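Local coordinates for protein putative hyaluronoglucosaminidase (Clostridium perfringens, PDB 6PWI) that probably cleaves terminal N-acetylhexosamine residues from glycans as a secreted family 84 glycoside hydrolase, this chain carrying its catalytic barrel domain, at residues Phe282-Phe293 / Trp317-Ile328. Residues are numbered along the deposited sequence; the frame is centred on the assembly and turned at random.
Sequences FEQLYSVGVRQF and WRLQKGDVYEFI
Glu283 carries two polar links to helix 304-321. Glu283 OE1 forms a salt bridge with Lys321 NZ (2.7 Å) through the syn lone pair. The indole N-H of Trp317, on NE1, meets Glu283 OE2 at 2.9 Å, from above the carboxylate plane. The two carboxylate oxygens of Asp323 take one partner each: Tyr286 OH donates to OD1, and Arg291 NE makes a salt bridge to OD2 (3.0 Å).

The Tyr286 ring is covered on both faces. Lys321 lies over one, with CD in CH-pi contact and NZ 4.2 Å from the ring centroid as a cation-pi partner. The Arg291 guanidinium covers the opposite face. The bend at chi2 (-68°) folds Arg291 back, and its NH2 also bonds Tyr286 O and Val290 O.

Phe282, Phe293 and Trp317 form an aromatic cluster. Trp317 turns an edge toward the Phe293 face, planes at 68°, while Phe282 CB sits over the indole. Phe327 CE1 touches Phe282 CE2 at 3.6 Å.

Backbone bonds run from Tyr325 N to Arg291 O and from Ile328 N to Phe293 O (3.1 Å). The side-chain amide of Gln292 adds a hydrogen bond, NE2 to Glu326 O, at 2.8 Å. A water bridges Phe293 N and Tyr325 O.

The contact joins two successive helix-to-strand turns of the beta/alpha barrel. Helices 268-286 and 304-321 pack outside the neighbouring parallel strands 293-296 and 328-330. Phe282 also touches Trp253 of strand 250-255.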
loop_
_atom_site.group_PDB
_atom_site.type_symbol
_atom_site.label_atom_id
_atom_site.label_comp_id
_atom_site.label_asym_id
_atom_site.label_seq_id
_atom_site.Cartn_x
_atom_site.Cartn_y
_atom_site.Cartn_z
ATOM N N PHE A 282 13.582 0.534 23.919
ATOM C CA PHE A 282 12.429 -0.263 23.528
ATOM C C PHE A 282 11.310 -0.061 24.542
ATOM O O PHE A 282 10.144 0.034 24.160
ATOM C CB PHE A 282 12.797 -1.740 23.347
ATOM C CG PHE A 282 13.381 -2.126 22.007
ATOM C CD1 PHE A 282 13.725 -1.172 21.059
ATOM C CD2 PHE A 282 13.618 -3.458 21.698
ATOM C CE1 PHE A 282 14.262 -1.544 19.835
ATOM C CE2 PHE A 282 14.158 -3.828 20.475
ATOM C CZ PHE A 282 14.483 -2.870 19.546
ATOM N N GLU A 283 11.686 0.021 25.827
ATOM C CA GLU A 283 10.740 0.239 26.913
ATOM C C GLU A 283 10.032 1.579 26.727
ATOM O O GLU A 283 8.830 1.675 26.978
ATOM C CB GLU A 283 11.423 0.172 28.282
ATOM C CG GLU A 283 11.889 -1.215 28.689
ATOM C CD GLU A 283 10.787 -2.207 29.026
ATOM O OE1 GLU A 283 9.594 -1.831 28.921
ATOM O OE2 GLU A 283 11.122 -3.353 29.397
ATOM N N GLN A 284 10.779 2.602 26.279
ATOM C CA GLN A 284 10.213 3.928 26.069
ATOM C C GLN A 284 9.120 3.863 25.002
ATOM O O GLN A 284 8.031 4.400 25.203
ATOM C CB GLN A 284 11.288 4.971 25.742
ATOM C CG GLN A 284 10.759 6.403 25.771
ATOM C CD GLN A 284 11.631 7.443 25.103
ATOM O OE1 GLN A 284 12.427 7.158 24.209
ATOM N NE2 GLN A 284 11.466 8.686 25.521
ATOM N N LEU A 285 9.406 3.191 23.877
ATOM C CA LEU A 285 8.408 3.046 22.828
ATOM C C LEU A 285 7.262 2.175 23.333
ATOM O O LEU A 285 6.106 2.480 23.048
ATOM C CB LEU A 285 9.037 2.461 21.558
ATOM C CG LEU A 285 9.712 3.444 20.595
ATOM C CD1 LEU A 285 8.838 4.650 20.298
ATOM C CD2 LEU A 285 11.073 3.881 21.101
ATOM N N TYR A 286 7.589 1.116 24.096
ATOM C CA TYR A 286 6.600 0.191 24.640
ATOM C C TYR A 286 5.591 0.947 25.502
ATOM O O TYR A 286 4.407 0.603 25.522
ATOM C CB TYR A 286 7.254 -0.911 25.484
ATOM C CG TYR A 286 6.301 -1.989 25.946
ATOM C CD1 TYR A 286 6.104 -3.139 25.196
ATOM C CD2 TYR A 286 5.586 -1.868 27.133
ATOM C CE1 TYR A 286 5.221 -4.126 25.608
ATOM C CE2 TYR A 286 4.692 -2.840 27.556
ATOM C CZ TYR A 286 4.514 -3.979 26.792
ATOM O OH TYR A 286 3.639 -4.950 27.185
ATOM N N SER A 287 6.088 1.984 26.196
ATOM C CA SER A 287 5.314 2.751 27.158
ATOM C C SER A 287 4.284 3.638 26.460
ATOM O O SER A 287 3.345 4.105 27.097
ATOM C CB SER A 287 6.217 3.550 28.068
ATOM O OG SER A 287 6.589 4.780 27.469
ATOM N N VAL A 288 4.451 3.883 25.156
ATOM C CA VAL A 288 3.434 4.642 24.444
ATOM C C VAL A 288 2.604 3.733 23.537
ATOM O O VAL A 288 1.773 4.232 22.786
ATOM C CB VAL A 288 3.988 5.883 23.711
ATOM C CG1 VAL A 288 4.458 6.953 24.683
ATOM C CG2 VAL A 288 5.087 5.548 22.713
ATOM N N GLY A 289 2.814 2.409 23.613
ATOM C CA GLY A 289 1.884 1.458 23.011
ATOM C C GLY A 289 2.451 0.634 21.848
ATOM O O GLY A 289 1.752 -0.220 21.309
ATOM N N VAL A 290 3.708 0.881 21.461
ATOM C CA VAL A 290 4.365 0.094 20.426
ATOM C C VAL A 290 4.480 -1.359 20.892
ATOM O O VAL A 290 4.939 -1.625 21.999
ATOM C CB VAL A 290 5.743 0.671 20.048
ATOM C CG1 VAL A 290 6.436 -0.186 19.003
ATOM C CG2 VAL A 290 5.651 2.115 19.576
ATOM N N ARG A 291 4.090 -2.298 20.018
ATOM C CA ARG A 291 4.028 -3.709 20.380
ATOM C C ARG A 291 4.720 -4.587 19.330
ATOM O O ARG A 291 4.569 -5.810 19.349
ATOM C CB ARG A 291 2.573 -4.127 20.627
ATOM C CG ARG A 291 1.963 -3.567 21.906
ATOM C CD ARG A 291 2.570 -4.137 23.180
ATOM N NE ARG A 291 2.017 -3.571 24.408
ATOM C CZ ARG A 291 2.301 -2.366 24.909
ATOM N NH1 ARG A 291 1.729 -1.975 26.032
ATOM N NH2 ARG A 291 3.149 -1.554 24.300
ATOM N N GLN A 292 5.475 -3.960 18.415
ATOM C CA GLN A 292 6.260 -4.675 17.418
ATOM C C GLN A 292 7.435 -3.803 16.984
ATOM O O GLN A 292 7.300 -2.589 16.852
ATOM C CB GLN A 292 5.404 -5.114 16.228
ATOM C CG GLN A 292 6.075 -6.191 15.386
ATOM C CD GLN A 292 5.198 -6.834 14.336
ATOM O OE1 GLN A 292 4.115 -6.352 13.993
ATOM N NE2 GLN A 292 5.678 -7.950 13.810
ATOM N N PHE A 293 8.585 -4.446 16.755
ATOM C CA PHE A 293 9.834 -3.738 16.541
ATOM C C PHE A 293 10.598 -4.336 15.361
ATOM O O PHE A 293 10.520 -5.535 15.109
ATOM C CB PHE A 293 10.673 -3.782 17.822
ATOM C CG PHE A 293 10.051 -3.070 18.994
ATOM C CD1 PHE A 293 10.233 -1.705 19.174
ATOM C CD2 PHE A 293 9.271 -3.757 19.912
ATOM C CE1 PHE A 293 9.656 -1.044 20.250
ATOM C CE2 PHE A 293 8.686 -3.095 20.984
ATOM C CZ PHE A 293 8.882 -1.742 21.154
ATOM N N TRP A 317 13.755 -10.694 25.965
ATOM C CA TRP A 317 12.970 -9.537 26.375
ATOM C C TRP A 317 11.539 -9.626 25.840
ATOM O O TRP A 317 10.569 -9.389 26.562
ATOM C CB TRP A 317 13.660 -8.246 25.916
ATOM C CG TRP A 317 12.883 -7.005 26.228
ATOM C CD1 TRP A 317 12.849 -6.337 27.418
ATOM C CD2 TRP A 317 12.022 -6.275 25.333
ATOM N NE1 TRP A 317 12.024 -5.248 27.329
ATOM C CE2 TRP A 317 11.499 -5.183 26.064
ATOM C CE3 TRP A 317 11.645 -6.427 23.993
ATOM C CZ2 TRP A 317 10.626 -4.255 25.495
ATOM C CZ3 TRP A 317 10.769 -5.519 23.437
ATOM C CH2 TRP A 317 10.271 -4.444 24.177
ATOM N N ARG A 318 11.424 -9.972 24.557
ATOM C CA ARG A 318 10.147 -9.946 23.870
ATOM C C ARG A 318 9.184 -10.950 24.505
ATOM O O ARG A 318 7.986 -10.687 24.618
ATOM C CB ARG A 318 10.392 -10.229 22.389
ATOM C CG ARG A 318 9.152 -10.139 21.519
ATOM C CD ARG A 318 9.345 -11.174 20.445
ATOM N NE ARG A 318 8.027 -11.701 20.170
ATOM C CZ ARG A 318 7.778 -12.963 19.865
ATOM N NH1 ARG A 318 8.766 -13.841 19.809
ATOM N NH2 ARG A 318 6.535 -13.337 19.621
ATOM N N LEU A 319 9.723 -12.102 24.921
ATOM C CA LEU A 319 8.911 -13.159 25.500
ATOM C C LEU A 319 8.504 -12.799 26.933
ATOM O O LEU A 319 7.417 -13.178 27.369
ATOM C CB LEU A 319 9.659 -14.495 25.413
ATOM C CG LEU A 319 9.798 -15.089 24.009
ATOM C CD1 LEU A 319 10.582 -16.391 24.041
ATOM C CD2 LEU A 319 8.437 -15.292 23.352
ATOM N N GLN A 320 9.360 -12.047 27.645
ATOM C CA GLN A 320 9.039 -11.553 28.979
ATOM C C GLN A 320 7.813 -10.639 28.936
ATOM O O GLN A 320 6.972 -10.680 29.830
ATOM C CB GLN A 320 10.200 -10.758 29.577
ATOM C CG GLN A 320 11.307 -11.616 30.166
ATOM C CD GLN A 320 12.517 -10.793 30.546
ATOM O OE1 GLN A 320 12.620 -9.604 30.231
ATOM N NE2 GLN A 320 13.456 -11.425 31.232
ATOM N N LYS A 321 7.723 -9.807 27.897
ATOM C CA LYS A 321 6.677 -8.803 27.811
ATOM C C LYS A 321 5.327 -9.449 27.509
ATOM O O LYS A 321 4.293 -8.918 27.896
ATOM C CB LYS A 321 7.079 -7.736 26.791
ATOM C CG LYS A 321 8.189 -6.803 27.258
ATOM C CD LYS A 321 7.625 -5.588 27.938
ATOM C CE LYS A 321 8.539 -5.004 28.988
ATOM N NZ LYS A 321 7.926 -3.792 29.579
ATOM N N GLY A 322 5.337 -10.579 26.793
ATOM C CA GLY A 322 4.139 -11.382 26.606
ATOM C C GLY A 322 3.224 -10.922 25.470
ATOM O O GLY A 322 2.530 -11.744 24.879
ATOM N N ASP A 323 3.192 -9.618 25.168
ATOM C CA ASP A 323 2.242 -9.121 24.181
ATOM C C ASP A 323 2.948 -8.385 23.037
ATOM O O ASP A 323 2.339 -7.547 22.369
ATOM C CB ASP A 323 1.138 -8.287 24.844
ATOM C CG ASP A 323 1.635 -6.995 25.477
ATOM O OD1 ASP A 323 2.842 -6.914 25.786
ATOM O OD2 ASP A 323 0.814 -6.071 25.649
ATOM N N VAL A 324 4.226 -8.706 22.800
ATOM C CA VAL A 324 4.968 -8.093 21.709
ATOM C C VAL A 324 5.074 -9.088 20.551
ATOM O O VAL A 324 5.623 -10.176 20.704
ATOM C CB VAL A 324 6.346 -7.574 22.172
ATOM C CG1 VAL A 324 7.173 -7.011 21.024
ATOM C CG2 VAL A 324 6.202 -6.534 23.266
ATOM N N TYR A 325 4.545 -8.697 19.387
ATOM C CA TYR A 325 4.628 -9.503 18.182
ATOM C C TYR A 325 6.094 -9.700 17.806
ATOM O O TYR A 325 6.975 -9.055 18.372
ATOM C CB TYR A 325 3.829 -8.859 17.050
ATOM C CG TYR A 325 2.338 -8.777 17.266
ATOM C CD1 TYR A 325 1.525 -9.890 17.100
ATOM C CD2 TYR A 325 1.731 -7.578 17.611
ATOM C CE1 TYR A 325 0.150 -9.815 17.282
ATOM C CE2 TYR A 325 0.360 -7.485 17.797
ATOM C CZ TYR A 325 -0.435 -8.608 17.629
ATOM O OH TYR A 325 -1.787 -8.523 17.809
ATOM N N GLU A 326 6.345 -10.592 16.840
ATOM C CA GLU A 326 7.702 -11.033 16.542
ATOM C C GLU A 326 8.483 -9.932 15.831
ATOM O O GLU A 326 7.898 -9.088 15.154
ATOM C CB GLU A 326 7.717 -12.371 15.797
ATOM C CG GLU A 326 6.697 -12.479 14.682
ATOM C CD GLU A 326 6.531 -13.904 14.182
ATOM O OE1 GLU A 326 6.860 -14.165 12.997
ATOM O OE2 GLU A 326 6.083 -14.757 14.982
ATOM N N PHE A 327 9.805 -9.956 16.023
ATOM C CA PHE A 327 10.707 -8.969 15.459
ATOM C C PHE A 327 10.837 -9.135 13.947
ATOM O O PHE A 327 10.733 -10.234 13.397
ATOM C CB PHE A 327 12.105 -9.087 16.069
ATOM C CG PHE A 327 12.257 -8.527 17.461
ATOM C CD1 PHE A 327 12.377 -7.159 17.671
ATOM C CD2 PHE A 327 12.317 -9.374 18.560
ATOM C CE1 PHE A 327 12.534 -6.650 18.954
ATOM C CE2 PHE A 327 12.471 -8.863 19.841
ATOM C CZ PHE A 327 12.578 -7.504 20.036
ATOM N N ILE A 328 11.083 -7.997 13.299
ATOM C CA ILE A 328 11.434 -7.909 11.897
ATOM C C ILE A 328 12.920 -7.576 11.844
ATOM O O ILE A 328 13.392 -6.774 12.644
ATOM C CB ILE A 328 10.544 -6.828 11.257
ATOM C CG1 ILE A 328 9.147 -7.390 10.987
ATOM C CG2 ILE A 328 11.173 -6.243 10.006
ATOM C CD1 ILE A 328 8.024 -6.432 11.299
HETATM O O HOH W 1 9.167 -7.031 18.024
#